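Propionate kinase (Francisella tularensis subsp. tularensis, PDB 3KHY) probably transfers the gamma-phosphate of ATP reversibly to a short-chain carboxylate such as acetate or propionate, using magnesium, as a homodimeric acetokinase-family enzyme. Local coordinates at residues 179-184 against 366-371; 194-199 against 208-213; 204-209 against 218-223; 294-299 against 328-333. One frame throughout, in Å; residues are numbered along the deposited sequence.

Interaction 1. Residues 179-184 against 366-371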
loop_
_atom_site.group_PDB
_atom_site.type_symbol
_atom_site.label_atom_id
_atom_site.label_comp_id
_atom_site.label_asym_id
_atom_site.label_seq_id
_atom_site.Cartn_x
_atom_site.Cartn_y
_atom_site.Cartn_z
ATOM N N LYS A 179 -5.706 2.453 -20.952
ATOM C CA LYS A 179 -6.835 2.749 -21.830
ATOM C C LYS A 179 -6.744 2.021 -23.174
ATOM O O LYS A 179 -7.685 1.356 -23.602
ATOM C CB LYS A 179 -6.928 4.257 -22.065
ATOM C CG LYS A 179 -8.194 4.691 -22.807
ATOM C CD LYS A 179 -8.350 6.204 -22.782
ATOM C CE LYS A 179 -9.724 6.633 -23.289
ATOM N NZ LYS A 179 -9.644 6.952 -24.731
ATOM N N TYR A 180 -5.608 2.161 -23.845
ATOM C CA TYR A 180 -5.399 1.488 -25.117
ATOM C C TYR A 180 -5.579 -0.026 -24.970
ATOM O O TYR A 180 -6.278 -0.651 -25.754
ATOM C CB TYR A 180 -4.017 1.811 -25.696
ATOM C CG TYR A 180 -3.719 1.013 -26.940
ATOM C CD1 TYR A 180 -4.169 1.446 -28.184
ATOM C CD2 TYR A 180 -3.031 -0.190 -26.870
ATOM C CE1 TYR A 180 -3.926 0.716 -29.323
ATOM C CE2 TYR A 180 -2.777 -0.937 -28.015
ATOM C CZ TYR A 180 -3.232 -0.475 -29.234
ATOM O OH TYR A 180 -3.000 -1.207 -30.368
ATOM N N VAL A 181 -4.954 -0.623 -23.962
ATOM C CA VAL A 181 -4.999 -2.088 -23.829
ATOM C C VAL A 181 -6.406 -2.598 -23.469
ATOM O O VAL A 181 -6.863 -3.622 -23.985
ATOM C CB VAL A 181 -3.924 -2.599 -22.833
ATOM C CG1 VAL A 181 -4.174 -4.052 -22.452
ATOM C CG2 VAL A 181 -2.535 -2.462 -23.459
ATOM N N SER A 182 -7.103 -1.886 -22.590
ATOM C CA SER A 182 -8.443 -2.308 -22.242
ATOM C C SER A 182 -9.355 -2.121 -23.453
ATOM O O SER A 182 -10.256 -2.919 -23.667
ATOM C CB SER A 182 -8.977 -1.589 -20.993
ATOM O OG SER A 182 -9.008 -0.186 -21.173
ATOM N N GLU A 183 -9.108 -1.094 -24.261
ATOM C CA GLU A 183 -9.851 -0.961 -25.520
ATOM C C GLU A 183 -9.615 -2.136 -26.462
ATOM O O GLU A 183 -10.552 -2.608 -27.096
ATOM C CB GLU A 183 -9.552 0.358 -26.237
ATOM C CG GLU A 183 -10.198 1.542 -25.552
ATOM C CD GLU A 183 -10.025 2.835 -26.314
ATOM O OE1 GLU A 183 -9.398 2.827 -27.401
ATOM O OE2 GLU A 183 -10.516 3.864 -25.814
ATOM N N GLN A 184 -8.369 -2.603 -26.554
ATOM C CA GLN A 184 -8.045 -3.737 -27.420
ATOM C C GLN A 184 -8.680 -5.015 -26.881
ATOM O O GLN A 184 -9.187 -5.833 -27.645
ATOM C CB GLN A 184 -6.533 -3.915 -27.571
ATOM C CG GLN A 184 -5.849 -2.775 -28.295
ATOM C CD GLN A 184 -6.412 -2.568 -29.700
ATOM O OE1 GLN A 184 -6.790 -1.462 -30.073
ATOM N NE2 GLN A 184 -6.488 -3.642 -30.467
HETATM N N MSE A 366 -4.402 -13.061 -20.810
HETATM C CA MSE A 366 -4.087 -12.581 -22.144
HETATM C C MSE A 366 -2.768 -11.857 -22.172
HETATM O O MSE A 366 -2.275 -11.406 -21.144
HETATM C CB MSE A 366 -5.179 -11.619 -22.652
HETATM C CG MSE A 366 -6.574 -12.214 -22.589
HETATM SE SE MSE A 366 -7.999 -11.029 -23.224
HETATM C CE MSE A 366 -7.512 -10.977 -25.143
ATOM N N VAL A 367 -2.198 -11.777 -23.364
ATOM C CA VAL A 367 -1.082 -10.894 -23.628
ATOM C C VAL A 367 -1.501 -9.982 -24.773
ATOM O O VAL A 367 -1.851 -10.453 -25.855
ATOM C CB VAL A 367 0.176 -11.662 -24.049
ATOM C CG1 VAL A 367 1.292 -10.681 -24.357
ATOM C CG2 VAL A 367 0.599 -12.639 -22.958
ATOM N N ILE A 368 -1.462 -8.678 -24.532
ATOM C CA ILE A 368 -1.841 -7.699 -25.543
ATOM C C ILE A 368 -0.758 -6.632 -25.582
ATOM O O ILE A 368 -0.386 -6.079 -24.546
ATOM C CB ILE A 368 -3.201 -7.046 -25.189
ATOM C CG1 ILE A 368 -4.301 -8.110 -25.131
ATOM C CG2 ILE A 368 -3.547 -5.939 -26.198
ATOM C CD1 ILE A 368 -5.709 -7.530 -24.816
ATOM N N ALA A 369 -0.231 -6.359 -26.765
ATOM C CA ALA A 369 0.852 -5.392 -26.896
ATOM C C ALA A 369 0.295 -3.994 -26.702
ATOM O O ALA A 369 -0.732 -3.650 -27.276
ATOM C CB ALA A 369 1.514 -5.515 -28.269
ATOM N N THR A 370 0.955 -3.184 -25.891
ATOM C CA THR A 370 0.487 -1.814 -25.732
ATOM C C THR A 370 1.091 -0.938 -26.836
ATOM O O THR A 370 2.091 -1.300 -27.455
ATOM C CB THR A 370 0.774 -1.249 -24.322
ATOM O OG1 THR A 370 0.090 -0.001 -24.160
ATOM C CG2 THR A 370 2.256 -1.026 -24.096
ATOM N N ASN A 371 0.467 0.203 -27.105
ATOM C CA ASN A 371 0.968 1.101 -28.141
ATOM C C ASN A 371 0.523 2.507 -27.769
ATOM O O ASN A 371 -0.461 3.023 -28.290
ATOM C CB ASN A 371 0.436 0.704 -29.528
ATOM C CG ASN A 371 1.157 1.429 -30.669
ATOM O OD1 ASN A 371 1.781 2.478 -30.466
ATOM N ND2 ASN A 371 1.076 0.872 -31.867
HETATM O O HOH W 1 -2.039 -3.990 -29.594
#
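The ring of Tyr180 lies across the backbone of Asn371, where helix 175-188 packs on the loop that follows edge strand 365-367 in the C-terminal half of this fold of the actin-ATPase clan. CB of Asn371 makes a CH-pi contact over one ring face, 4.2 Å from the ring centroid of Tyr180, and CG of Gln184 lies over the opposite face. At the ring edge, Ala369 O is in plane, 3.5 Å from Tyr180 CE2. Beside the ring, Val181 reaches Thr370 with one methyl, CG2 to CB 3.6 Å, while its CG1 faces CB of Ile368; the CG2 branch of Ile368 rests on CB of Gln184. No direct hydrogen bond joins the two segments.

Further out, the chain at Thr370 is held by polar partners: its N bonds to Glu325, a predicted ATP-site residue, and its OG1 to Ser177. Asn371 OD1 caps Leu374 N at the start of helix 372-382, whose first residue, Glu372, is a predicted magnesium ligand. With CG anti to the backbone N (chi1 174°), Tyr180 carries its hydroxyl out to a bridging water, 3.0 Å from OH, and this water donates to Ala369 O at 2.7 Å.

Interaction 2. Residues 194-199 against 208-213; sequences ANVIVA and TAVVDG
Val196 and Val210 form a hydrogen-bonded pair in the antiparallel hairpin of strands 196-201 and 205-211. Val210 N gives its proton to Val196 O at 2.8 Å, and Val196 N to Val210 O at 2.9 Å. Two residues on, Val198 and Thr208 repeat the exchange, with both N-to-O distances at 2.9 Å. Between them Ile197 and Ala209 are a non-hydrogen-bonded pair; the N and O of Ile197 turn instead to strand 316-320 on the other side. The carbonyls of Val210 and Thr208 each receive a further CA-H contact, from Asn195 and Ile197 respectively.

Beyond the Val196-Val210 pair the ladder gives way to a turn, and a side chain joins in. Asn195 has CG beside its own backbone N (chi1 -65°), which brings OD1 to Asp212 N at 2.7 Å in a nearly straight bond, the donor tilted 33° from the carbonyl plane of the amide. Its ND2 gives a proton to a water, 3.1 Å away, and this water donates to OD1 of Asp212. The backbone N of Asn195 is bonded to OD2 of Asp315. Gly213 N completes the end by bonding Ala194 O at 3.0 Å.

Val196 and Val210 lie side by side, and with Val198 and Thr208 they form the face on which helix 175-188 packs. The Asn195 amide thus stands in for a backbone acceptor where the regular pairing stops, so that the turn at Asp212 and Gly213 remains bonded to the start of strand 196-201 despite leaving the ladder.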
loop_
_atom_site.group_PDB
_atom_site.type_symbol
_atom_site.label_atom_id
_atom_site.label_comp_id
_atom_site.label_asym_id
_atom_site.label_seq_id
_atom_site.Cartn_x
_atom_site.Cartn_y
_atom_site.Cartn_z
ATOM N N ALA A 194 -14.611 -3.794 -21.845
ATOM C CA ALA A 194 -13.885 -4.825 -21.116
ATOM C C ALA A 194 -14.068 -4.761 -19.601
ATOM O O ALA A 194 -14.138 -3.680 -19.005
ATOM C CB ALA A 194 -12.401 -4.783 -21.481
ATOM N N ASN A 195 -14.168 -5.935 -18.988
ATOM C CA ASN A 195 -14.074 -6.050 -17.542
ATOM C C ASN A 195 -12.794 -6.811 -17.267
ATOM O O ASN A 195 -12.781 -8.047 -17.218
ATOM C CB ASN A 195 -15.277 -6.791 -16.970
ATOM C CG ASN A 195 -16.571 -6.027 -17.174
ATOM O OD1 ASN A 195 -16.723 -4.901 -16.705
ATOM N ND2 ASN A 195 -17.502 -6.634 -17.889
ATOM N N VAL A 196 -11.708 -6.068 -17.126
ATOM C CA VAL A 196 -10.394 -6.690 -17.121
ATOM C C VAL A 196 -9.495 -6.081 -16.067
ATOM O O VAL A 196 -9.701 -4.952 -15.613
ATOM C CB VAL A 196 -9.698 -6.592 -18.500
ATOM C CG1 VAL A 196 -10.411 -7.466 -19.535
ATOM C CG2 VAL A 196 -9.596 -5.133 -18.983
ATOM N N ILE A 197 -8.511 -6.863 -15.660
ATOM C CA ILE A 197 -7.416 -6.361 -14.849
ATOM C C ILE A 197 -6.219 -6.311 -15.780
ATOM O O ILE A 197 -5.887 -7.309 -16.410
ATOM C CB ILE A 197 -7.128 -7.299 -13.681
ATOM C CG1 ILE A 197 -8.328 -7.313 -12.731
ATOM C CG2 ILE A 197 -5.836 -6.878 -12.952
ATOM C CD1 ILE A 197 -8.300 -8.455 -11.706
ATOM N N VAL A 198 -5.605 -5.137 -15.896
ATOM C CA VAL A 198 -4.484 -4.947 -16.807
ATOM C C VAL A 198 -3.204 -4.731 -16.004
ATOM O O VAL A 198 -3.110 -3.804 -15.192
ATOM C CB VAL A 198 -4.712 -3.745 -17.759
ATOM C CG1 VAL A 198 -3.495 -3.541 -18.685
ATOM C CG2 VAL A 198 -5.999 -3.942 -18.595
ATOM N N ALA A 199 -2.236 -5.617 -16.214
ATOM C CA ALA A 199 -0.929 -5.492 -15.589
ATOM C C ALA A 199 0.065 -4.995 -16.632
ATOM O O ALA A 199 0.472 -5.733 -17.511
ATOM C CB ALA A 199 -0.477 -6.824 -15.021
ATOM N N THR A 208 -4.240 -2.117 -13.126
ATOM C CA THR A 208 -5.475 -1.349 -13.093
ATOM C C THR A 208 -6.681 -2.259 -13.174
ATOM O O THR A 208 -6.679 -3.229 -13.933
ATOM C CB THR A 208 -5.515 -0.352 -14.254
ATOM O OG1 THR A 208 -4.447 0.595 -14.089
ATOM C CG2 THR A 208 -6.857 0.387 -14.307
ATOM N N ALA A 209 -7.704 -1.946 -12.378
ATOM C CA ALA A 209 -8.982 -2.636 -12.472
ATOM C C ALA A 209 -9.908 -1.821 -13.370
ATOM O O ALA A 209 -10.264 -0.686 -13.046
ATOM C CB ALA A 209 -9.612 -2.812 -11.072
ATOM N N VAL A 210 -10.299 -2.415 -14.486
ATOM C CA VAL A 210 -11.147 -1.757 -15.479
ATOM C C VAL A 210 -12.527 -2.418 -15.508
ATOM O O VAL A 210 -12.657 -3.607 -15.805
ATOM C CB VAL A 210 -10.505 -1.813 -16.865
ATOM C CG1 VAL A 210 -11.454 -1.246 -17.932
ATOM C CG2 VAL A 210 -9.169 -1.050 -16.859
ATOM N N VAL A 211 -13.556 -1.647 -15.172
ATOM C CA VAL A 211 -14.922 -2.164 -15.132
ATOM C C VAL A 211 -15.748 -1.447 -16.193
ATOM O O VAL A 211 -15.764 -0.218 -16.252
ATOM C CB VAL A 211 -15.554 -1.970 -13.739
ATOM C CG1 VAL A 211 -16.996 -2.446 -13.731
ATOM C CG2 VAL A 211 -14.735 -2.731 -12.682
ATOM N N ASP A 212 -16.392 -2.224 -17.049
ATOM C CA ASP A 212 -17.119 -1.677 -18.199
ATOM C C ASP A 212 -16.314 -0.590 -18.922
ATOM O O ASP A 212 -16.855 0.455 -19.292
ATOM C CB ASP A 212 -18.492 -1.128 -17.786
ATOM C CG ASP A 212 -19.460 -1.029 -18.969
ATOM O OD1 ASP A 212 -19.326 -1.836 -19.914
ATOM O OD2 ASP A 212 -20.358 -0.161 -18.955
ATOM N N GLY A 213 -15.019 -0.838 -19.109
ATOM C CA GLY A 213 -14.177 0.065 -19.868
ATOM C C GLY A 213 -13.583 1.231 -19.094
ATOM O O GLY A 213 -12.771 1.973 -19.648
HETATM O O HOH W 2 -19.175 -4.642 -19.597
#

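Interaction 3. Residues 204-209 against 218-223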
loop_
_atom_site.group_PDB
_atom_site.type_symbol
_atom_site.label_atom_id
_atom_site.label_comp_id
_atom_site.label_asym_id
_atom_site.label_seq_id
_atom_site.Cartn_x
_atom_site.Cartn_y
_atom_site.Cartn_z
ATOM N N GLY A 204 8.636 0.939 -15.676
ATOM C CA GLY A 204 7.642 1.221 -14.653
ATOM C C GLY A 204 6.587 0.122 -14.720
ATOM O O GLY A 204 6.380 -0.468 -15.782
ATOM N N CYS A 205 5.939 -0.169 -13.593
ATOM C CA CYS A 205 4.922 -1.224 -13.525
ATOM C C CYS A 205 3.706 -0.718 -12.774
ATOM O O CYS A 205 3.833 -0.142 -11.695
ATOM C CB CYS A 205 5.465 -2.471 -12.795
ATOM S SG CYS A 205 6.858 -3.289 -13.619
ATOM N N SER A 206 2.526 -0.933 -13.343
ATOM C CA SER A 206 1.292 -0.601 -12.641
ATOM C C SER A 206 0.180 -1.557 -13.064
ATOM O O SER A 206 0.243 -2.183 -14.131
ATOM C CB SER A 206 0.874 0.834 -12.927
ATOM O OG SER A 206 0.349 0.921 -14.235
ATOM N N ILE A 207 -0.835 -1.675 -12.221
ATOM C CA ILE A 207 -1.935 -2.582 -12.504
ATOM C C ILE A 207 -3.264 -1.854 -12.274
ATOM O O ILE A 207 -3.390 -1.028 -11.371
ATOM C CB ILE A 207 -1.802 -3.865 -11.660
ATOM C CG1 ILE A 207 -2.937 -4.842 -11.972
ATOM C CG2 ILE A 207 -1.749 -3.542 -10.145
ATOM C CD1 ILE A 207 -2.668 -6.205 -11.368
ATOM N N THR A 208 -4.240 -2.117 -13.126
ATOM C CA THR A 208 -5.475 -1.349 -13.093
ATOM C C THR A 208 -6.681 -2.259 -13.174
ATOM O O THR A 208 -6.679 -3.229 -13.933
ATOM C CB THR A 208 -5.515 -0.352 -14.254
ATOM O OG1 THR A 208 -4.447 0.595 -14.089
ATOM C CG2 THR A 208 -6.857 0.387 -14.307
ATOM N N ALA A 209 -7.704 -1.946 -12.378
ATOM C CA ALA A 209 -8.982 -2.636 -12.472
ATOM C C ALA A 209 -9.908 -1.821 -13.370
ATOM O O ALA A 209 -10.264 -0.686 -13.046
ATOM C CB ALA A 209 -9.612 -2.812 -11.072
ATOM N N THR A 218 -6.283 1.610 -9.266
ATOM C CA THR A 218 -4.997 1.426 -9.911
ATOM C C THR A 218 -3.903 1.544 -8.868
ATOM O O THR A 218 -4.120 2.110 -7.781
ATOM C CB THR A 218 -4.804 2.456 -11.038
ATOM O OG1 THR A 218 -3.672 2.101 -11.813
ATOM C CG2 THR A 218 -4.626 3.863 -10.456
ATOM N N SER A 219 -2.722 1.029 -9.199
ATOM C CA SER A 219 -1.682 0.799 -8.191
ATOM C C SER A 219 -0.721 1.970 -7.927
ATOM O O SER A 219 -0.199 2.100 -6.816
ATOM C CB SER A 219 -0.908 -0.483 -8.505
ATOM O OG SER A 219 -0.144 -0.336 -9.685
HETATM N N MSE A 220 -0.472 2.817 -8.928
HETATM C CA MSE A 220 0.372 4.002 -8.687
HETATM C C MSE A 220 -0.392 5.040 -7.863
HETATM O O MSE A 220 -1.590 4.913 -7.688
HETATM C CB MSE A 220 0.905 4.591 -9.993
HETATM C CG MSE A 220 2.051 3.764 -10.575
HETATM SE SE MSE A 220 2.430 4.226 -12.422
HETATM C CE MSE A 220 4.175 3.343 -12.597
ATOM N N GLY A 221 0.285 6.051 -7.332
ATOM C CA GLY A 221 -0.379 6.901 -6.354
ATOM C C GLY A 221 -0.452 8.345 -6.787
ATOM O O GLY A 221 -0.934 8.657 -7.880
ATOM N N LEU A 222 0.024 9.224 -5.918
ATOM C CA LEU A 222 0.210 10.632 -6.268
ATOM C C LEU A 222 1.125 10.733 -7.476
ATOM O O LEU A 222 0.854 11.482 -8.418
ATOM C CB LEU A 222 0.834 11.378 -5.083
ATOM C CG LEU A 222 1.073 12.891 -5.180
ATOM C CD1 LEU A 222 -0.251 13.627 -5.115
ATOM C CD2 LEU A 222 1.968 13.326 -4.028
ATOM N N THR A 223 2.210 9.959 -7.444
ATOM C CA THR A 223 3.164 9.894 -8.550
ATOM C C THR A 223 3.353 8.440 -8.984
ATOM O O THR A 223 2.799 7.537 -8.361
ATOM C CB THR A 223 4.537 10.456 -8.142
ATOM O OG1 THR A 223 5.266 9.450 -7.428
ATOM C CG2 THR A 223 4.391 11.717 -7.287
HETATM O O HOH W 3 2.350 0.511 -9.493
#
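Thr218, Met220 and Ser219 bury the most surface here, as the chain leaves strand 214-218 alongside strand 205-211. Thr218 pairs with Thr208 in an antiparallel non-hydrogen-bonded bridge; their side chains point the same way, and the two OG1 atoms share a hydrogen bond of 2.8 Å.

Ser219 takes over from the regular ladder. Its hydroxyl sits between its own backbone N and carbonyl carbon (chi1 68°), from where OG accepts a bond from Ile207 N at 2.9 Å, with an N-H...O angle of 158°. The return bond, Ser219 N to Ile207 O, is weak. OG also donates to a water at 2.6 Å, which in turn donates to Cys205 O, while CB packs against CG2 of Ile207 at 3.6 Å.

Met220, a selenomethionine, reaches obliquely over the strand with an extended chain: SE meets CB of Ser206 at 3.8 Å and CE ends by Cys205 O. On the hydroxyl side, Ser206 OG bonds to His178 and to His174, a predicted transition-state stabiliser, and Met220 lies near Arg233, assigned the same role. Gly204 is among the predicted ATP-binding residues, consistent with this strand edge bordering the catalytic cleft of an acetokinase within the actin-like ATPase clan.

Interaction 4. Residues 294-299 against 328-333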
loop_
_atom_site.group_PDB
_atom_site.type_symbol
_atom_site.label_atom_id
_atom_site.label_comp_id
_atom_site.label_asym_id
_atom_site.label_seq_id
_atom_site.Cartn_x
_atom_site.Cartn_y
_atom_site.Cartn_z
ATOM N N GLU A 294 10.634 -13.340 -6.997
ATOM C CA GLU A 294 9.577 -13.740 -6.070
ATOM C C GLU A 294 8.882 -12.501 -5.502
ATOM O O GLU A 294 7.659 -12.420 -5.496
ATOM C CB GLU A 294 10.120 -14.600 -4.920
ATOM C CG GLU A 294 10.664 -15.963 -5.364
ATOM C CD GLU A 294 9.621 -16.766 -6.117
ATOM O OE1 GLU A 294 8.600 -17.146 -5.494
ATOM O OE2 GLU A 294 9.810 -16.995 -7.330
ATOM N N ILE A 295 9.658 -11.533 -5.019
ATOM C CA ILE A 295 9.043 -10.319 -4.453
ATOM C C ILE A 295 8.202 -9.604 -5.521
ATOM O O ILE A 295 7.057 -9.237 -5.285
ATOM C CB ILE A 295 10.106 -9.386 -3.853
ATOM C CG1 ILE A 295 10.804 -10.081 -2.681
ATOM C CG2 ILE A 295 9.473 -8.087 -3.368
ATOM C CD1 ILE A 295 11.991 -9.300 -2.131
ATOM N N PHE A 296 8.776 -9.414 -6.699
ATOM C CA PHE A 296 8.079 -8.756 -7.810
ATOM C C PHE A 296 6.789 -9.497 -8.165
ATOM O O PHE A 296 5.709 -8.902 -8.224
ATOM C CB PHE A 296 9.049 -8.711 -8.994
ATOM C CG PHE A 296 8.493 -8.134 -10.275
ATOM C CD1 PHE A 296 7.710 -8.905 -11.121
ATOM C CD2 PHE A 296 8.865 -6.858 -10.690
ATOM C CE1 PHE A 296 7.240 -8.400 -12.318
ATOM C CE2 PHE A 296 8.405 -6.343 -11.895
ATOM C CZ PHE A 296 7.592 -7.115 -12.714
ATOM N N SER A 297 6.893 -10.803 -8.395
ATOM C CA SER A 297 5.743 -11.569 -8.871
ATOM C C SER A 297 4.637 -11.648 -7.831
ATOM O O SER A 297 3.464 -11.569 -8.165
ATOM C CB SER A 297 6.164 -12.986 -9.275
ATOM O OG SER A 297 7.150 -12.957 -10.300
ATOM N N HIS A 298 5.019 -11.839 -6.571
ATOM C CA HIS A 298 4.030 -11.942 -5.493
ATOM C C HIS A 298 3.252 -10.647 -5.324
ATOM O O HIS A 298 2.043 -10.653 -5.078
ATOM C CB HIS A 298 4.711 -12.297 -4.184
ATOM C CG HIS A 298 3.755 -12.485 -3.053
ATOM N ND1 HIS A 298 2.923 -13.580 -2.960
ATOM C CD2 HIS A 298 3.488 -11.713 -1.976
ATOM C CE1 HIS A 298 2.184 -13.475 -1.871
ATOM N NE2 HIS A 298 2.511 -12.354 -1.253
ATOM N N ARG A 299 3.937 -9.516 -5.463
ATOM C CA ARG A 299 3.228 -8.250 -5.330
ATOM C C ARG A 299 2.202 -8.079 -6.455
ATOM O O ARG A 299 1.061 -7.664 -6.200
ATOM C CB ARG A 299 4.173 -7.046 -5.266
ATOM C CG ARG A 299 3.379 -5.769 -4.964
ATOM C CD ARG A 299 4.229 -4.578 -4.609
ATOM N NE ARG A 299 5.211 -4.830 -3.547
ATOM C CZ ARG A 299 6.189 -3.976 -3.276
ATOM N NH1 ARG A 299 6.267 -2.847 -3.981
ATOM N NH2 ARG A 299 7.082 -4.240 -2.327
ATOM N N ALA A 328 7.947 -14.681 -20.635
ATOM C CA ALA A 328 7.096 -15.837 -20.341
ATOM C C ALA A 328 7.326 -16.371 -18.936
ATOM O O ALA A 328 6.391 -16.803 -18.277
ATOM C CB ALA A 328 7.307 -16.963 -21.382
ATOM N N ASN A 329 8.576 -16.371 -18.484
ATOM C CA ASN A 329 8.902 -16.903 -17.163
ATOM C C ASN A 329 8.243 -16.094 -16.039
ATOM O O ASN A 329 7.818 -16.639 -15.015
ATOM C CB ASN A 329 10.428 -16.921 -16.964
ATOM C CG ASN A 329 11.049 -15.512 -17.009
ATOM O OD1 ASN A 329 10.836 -14.748 -17.960
ATOM N ND2 ASN A 329 11.811 -15.166 -15.971
ATOM N N ILE A 330 8.176 -14.783 -16.228
ATOM C CA ILE A 330 7.579 -13.908 -15.231
ATOM C C ILE A 330 6.056 -14.063 -15.168
ATOM O O ILE A 330 5.471 -14.108 -14.093
ATOM C CB ILE A 330 7.915 -12.426 -15.498
ATOM C CG1 ILE A 330 9.421 -12.202 -15.419
ATOM C CG2 ILE A 330 7.176 -11.541 -14.510
ATOM C CD1 ILE A 330 10.043 -12.595 -14.108
ATOM N N ARG A 331 5.416 -14.140 -16.325
ATOM C CA ARG A 331 3.985 -14.402 -16.358
ATOM C C ARG A 331 3.679 -15.756 -15.700
ATOM O O ARG A 331 2.732 -15.877 -14.935
ATOM C CB ARG A 331 3.487 -14.390 -17.812
ATOM C CG ARG A 331 3.586 -13.019 -18.515
ATOM C CD ARG A 331 2.790 -13.036 -19.842
ATOM N NE ARG A 331 3.306 -14.070 -20.755
ATOM C CZ ARG A 331 3.997 -13.848 -21.870
ATOM N NH1 ARG A 331 4.281 -12.612 -22.280
ATOM N NH2 ARG A 331 4.401 -14.884 -22.600
ATOM N N LYS A 332 4.487 -16.771 -16.007
ATOM C CA LYS A 332 4.300 -18.094 -15.411
ATOM C C LYS A 332 4.393 -18.015 -13.879
ATOM O O LYS A 332 3.623 -18.638 -13.157
ATOM C CB LYS A 332 5.344 -19.067 -15.953
ATOM C CG LYS A 332 5.436 -20.391 -15.191
ATOM C CD LYS A 332 6.551 -21.267 -15.759
ATOM C CE LYS A 332 6.598 -22.626 -15.075
ATOM N NZ LYS A 332 7.775 -23.440 -15.514
ATOM N N ASN A 333 5.347 -17.237 -13.394
ATOM C CA ASN A 333 5.567 -17.131 -11.968
ATOM C C ASN A 333 4.366 -16.438 -11.324
ATOM O O ASN A 333 3.825 -16.907 -10.326
ATOM C CB ASN A 333 6.862 -16.367 -11.686
ATOM C CG ASN A 333 7.241 -16.386 -10.217
ATOM O OD1 ASN A 333 6.422 -16.086 -9.343
ATOM N ND2 ASN A 333 8.489 -16.735 -9.936
#
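The amide of Asn333 and the carboxylate of Glu294 meet with their planes 46° apart. ND2 of Asn333 donates to OE2 of Glu294 at 2.9 Å in a nearly straight bond; the carboxylate oxygen lies in the amide plane and is met on its syn side, 29° out of the carboxylate plane. The Phe296 ring meets CG2 of Ile330 obliquely, CE1 to CG2 3.8 Å.

Glu294 starts out directed away from helix 328-337, and a bend at its second torsion swings the carboxylate back to Asn333. Ser297 packs against the Asn333 amide, its CB 3.1 Å from Asn333 OD1; the hydroxyl is 3.4 Å from that oxygen but at too poor an angle to bond, and it is held instead by Ile293 O, one turn earlier in its own helix. Lys337 NZ ties the polar end together, forming a salt bridge with Glu294 OE1 and a hydrogen bond with Asn333 OD1, so both groups have their rotation fixed from two directions.

The segments of helices 287-307 and 328-337 cross at -57°, their axes 9.7 Å apart. Met275 of helix 275-283, predicted to belong to the ATP site, packs against both Phe296 and Ile330, and Ile323, predicted likewise, lies close to Phe296. On another side of helix 287-307 His298 meets Tyr152 of the second subunit edge-to-face.

In the fold
Interactions 1, 2 and 3 all reach one five-stranded sheet. Interactions 2 and 3 share Thr208 and Ala209 on strand 205-211, and their centres are about 13 Å apart. Helix 175-188 of interaction 1 covers the hairpin of interaction 2, where Val181 CG1 lies 3.9 Å from Val198 CG1. Interaction 4 is a helix pair about 17 Å, centre to centre, from interaction 3, touching it through Cys205 SG and Phe296 CE2 at 3.8 Å. Of the predicted ATP-site residues, interaction 3 contains Gly204, and Glu325 and Met275 adjoin interactions 1 and 4 respectively. Interactions 3 and 4 also both touch the second subunit.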